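Local coordinates for paternally-expressed GENE 3 protein (Homo sapiens, PDB 4BHX) that dimerises through its SCAN domain, the part crystallised here, to control gene expression combinatorially, and takes part in p53-linked neuronal apoptosis, at residues H10-N15 and R32-D37. Sequence-based numbering, arbitrary orientation.
Sequences HQRFRN and RNLCLD. With EDO (1,2-ethanediol), chain N; EDO (1,2-ethanediol), chain K; EDO (1,2-ethanediol), chain M.
Phe13 lays the face of its ring against Cys35, and its flat, wide ring suits the place by giving Cys35 a broad apolar surface. Phe13 CB abuts Leu34 CB at 3.8 Å, where the CA atoms of the two segments come nearest, Phe13 CA lying 5.1 Å from Leu34 CA. With CG anti to the backbone N (chi1 174°), the Phe13 ring is carried past Leu34 to the next residue of the facing helix. CG passes near Cys35 CA; CD1 and CE1 then lie under Cys35 CB, with Phe13 CE1 at 3.7 Å from Cys35 CB. Farther out, CE2 and CZ meet the sulfur, Phe13 CZ lying 3.9 Å from Cys35 SG. Cys35 thus offers the same ring face two groups, CB making a CH-pi contact and SG a sulfur-aromatic one, both close to the ring normal. Cysteine suits the place because its side chain is short and its sulfur polarisable, which lets both CB and SG come close over one ring face.

On the side toward Arg12, branched Leu34 reaches across with both methyls: Leu34 CD2 touches Arg12 CB at 3.7 Å, while CD1 lies against the carbonyl of Arg12. Arginine serves here through its aliphatic base, for its chain bends at chi2 and chi3 and takes the guanidinium away, to a cation-pi contact with Phe8.

Helices 6-15 and 24-39 of this SCAN domain run roughly antiparallel, their local axes 8.2 Å apart at an angle of 149°. Leu31 also touches Phe13 and Phe9 touches Leu34, extending the apolar seam along both helices. Dispersion, CH-pi and sulfur-aromatic forces make the joint, so between these segments the fit probably depends more on shape than on directional polar bonds.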
# COMPACT_ATOMS: atom_id res chain seq x y z
N HIS A 10 6.17 0.34 2.61
CA HIS A 10 4.98 -0.51 2.44
C HIS A 10 5.35 -1.87 2.03
O HIS A 10 4.89 -2.83 2.59
CB HIS A 10 4.15 0.12 1.38
CG HIS A 10 2.96 -0.66 1.01
ND1 HIS A 10 2.37 -0.54 -0.23
CD2 HIS A 10 2.23 -1.58 1.69
CE1 HIS A 10 1.31 -1.33 -0.28
NE2 HIS A 10 1.22 -1.98 0.86
N GLN A 11 6.24 -2.00 1.02
CA GLN A 11 6.67 -3.32 0.57
C GLN A 11 7.49 -4.03 1.64
O GLN A 11 7.29 -5.25 1.89
CB GLN A 11 7.44 -3.21 -0.77
CG GLN A 11 6.51 -2.83 -1.91
CD GLN A 11 7.21 -2.30 -3.17
OE1 GLN A 11 8.37 -2.64 -3.43
NE2 GLN A 11 6.47 -1.52 -4.01
N ARG A 12 8.41 -3.33 2.33
CA ARG A 12 9.16 -4.02 3.36
C ARG A 12 8.22 -4.54 4.52
O ARG A 12 8.47 -5.62 5.07
CB ARG A 12 10.24 -3.15 3.98
CG ARG A 12 11.29 -2.60 3.03
CD ARG A 12 12.21 -3.67 2.50
NE ARG A 12 11.64 -4.73 1.69
CZ ARG A 12 11.38 -4.69 0.39
NH1 ARG A 12 11.55 -3.58 -0.34
NH2 ARG A 12 10.89 -5.79 -0.19
N PHE A 13 7.25 -3.72 4.90
CA PHE A 13 6.30 -4.07 5.95
C PHE A 13 5.58 -5.38 5.59
O PHE A 13 5.47 -6.31 6.42
CB PHE A 13 5.32 -2.89 6.12
CG PHE A 13 4.16 -3.18 7.09
CD1 PHE A 13 4.40 -3.52 8.43
CD2 PHE A 13 2.82 -3.14 6.65
CE1 PHE A 13 3.31 -3.80 9.29
CE2 PHE A 13 1.73 -3.38 7.54
CZ PHE A 13 2.00 -3.73 8.85
N ARG A 14 5.07 -5.45 4.38
CA ARG A 14 4.37 -6.62 3.88
C ARG A 14 5.25 -7.84 3.64
O ARG A 14 4.75 -8.97 3.69
CB ARG A 14 3.65 -6.25 2.62
CG ARG A 14 2.47 -5.32 2.74
CD ARG A 14 1.41 -5.88 3.68
NE ARG A 14 0.26 -4.95 3.85
CZ ARG A 14 -0.50 -4.88 4.95
NH1 ARG A 14 -0.26 -5.65 6.02
NH2 ARG A 14 -1.48 -4.01 5.01
N ASN A 15 6.55 -7.65 3.35
CA ASN A 15 7.42 -8.76 2.95
C ASN A 15 8.33 -9.22 4.03
O ASN A 15 8.98 -10.21 3.88
CB ASN A 15 8.31 -8.43 1.71
CG ASN A 15 7.55 -7.92 0.51
OD1 ASN A 15 8.18 -7.35 -0.42
ND2 ASN A 15 6.28 -8.11 0.46
N ARG A 32 6.48 -2.48 13.42
CA ARG A 32 5.98 -1.18 13.77
C ARG A 32 6.71 -0.05 13.06
O ARG A 32 6.09 0.80 12.52
CB ARG A 32 6.10 -0.90 15.26
CG ARG A 32 5.00 -1.48 16.09
CD ARG A 32 5.02 -0.87 17.52
NE ARG A 32 3.99 -1.55 18.33
CZ ARG A 32 4.18 -2.11 19.52
NH1 ARG A 32 5.38 -2.07 20.12
NH2 ARG A 32 3.16 -2.69 20.13
N ASN A 33 8.03 -0.05 13.12
CA ASN A 33 8.86 0.96 12.38
C ASN A 33 8.53 1.01 10.89
O ASN A 33 8.29 2.09 10.35
CB ASN A 33 10.32 0.65 12.58
CG ASN A 33 10.78 0.97 13.99
OD1 ASN A 33 10.21 1.83 14.62
ND2 ASN A 33 11.82 0.32 14.45
N LEU A 34 8.46 -0.15 10.23
CA LEU A 34 8.11 -0.22 8.81
C LEU A 34 6.75 0.34 8.52
O LEU A 34 6.58 1.10 7.56
CB LEU A 34 8.25 -1.64 8.26
CG LEU A 34 9.68 -2.21 8.30
CD1 LEU A 34 9.64 -3.73 8.07
CD2 LEU A 34 10.58 -1.49 7.29
N CYS A 35 5.75 0.02 9.35
CA CYS A 35 4.37 0.47 9.07
C CYS A 35 4.28 1.96 9.25
O CYS A 35 3.57 2.65 8.53
CB CYS A 35 3.41 -0.20 10.04
SG CYS A 35 1.67 0.05 9.68
N LEU A 36 4.96 2.48 10.27
CA LEU A 36 4.98 3.96 10.49
C LEU A 36 5.70 4.76 9.36
O LEU A 36 5.27 5.87 9.00
CB LEU A 36 5.64 4.27 11.81
CG LEU A 36 4.97 3.83 13.13
CD1 LEU A 36 5.82 4.07 14.40
CD2 LEU A 36 3.68 4.53 13.22
N ASP A 37 6.76 4.19 8.80
CA ASP A 37 7.49 4.78 7.67
C ASP A 37 6.72 4.64 6.37
O ASP A 37 6.88 5.44 5.49
CB ASP A 37 8.90 4.17 7.54
CG ASP A 37 9.89 4.74 8.60
OD1 ASP A 37 9.73 5.92 9.01
OD2 ASP A 37 10.73 3.98 9.07
C1 EDO N . 7.35 2.06 17.27
O1 EDO N . 8.65 1.45 17.13
C2 EDO N . 7.36 3.20 18.27
O2 EDO N . 8.31 4.18 17.85
C1 EDO K . 9.28 0.70 -4.97
O1 EDO K . 9.52 -0.35 -4.02
C2 EDO K . 9.81 1.98 -4.38
O2 EDO K . 11.25 1.84 -4.26
C1 EDO M . 12.85 -10.64 6.74
O1 EDO M . 13.83 -10.67 7.84
C2 EDO M . 13.36 -10.09 5.40
O2 EDO M . 12.35 -10.19 4.35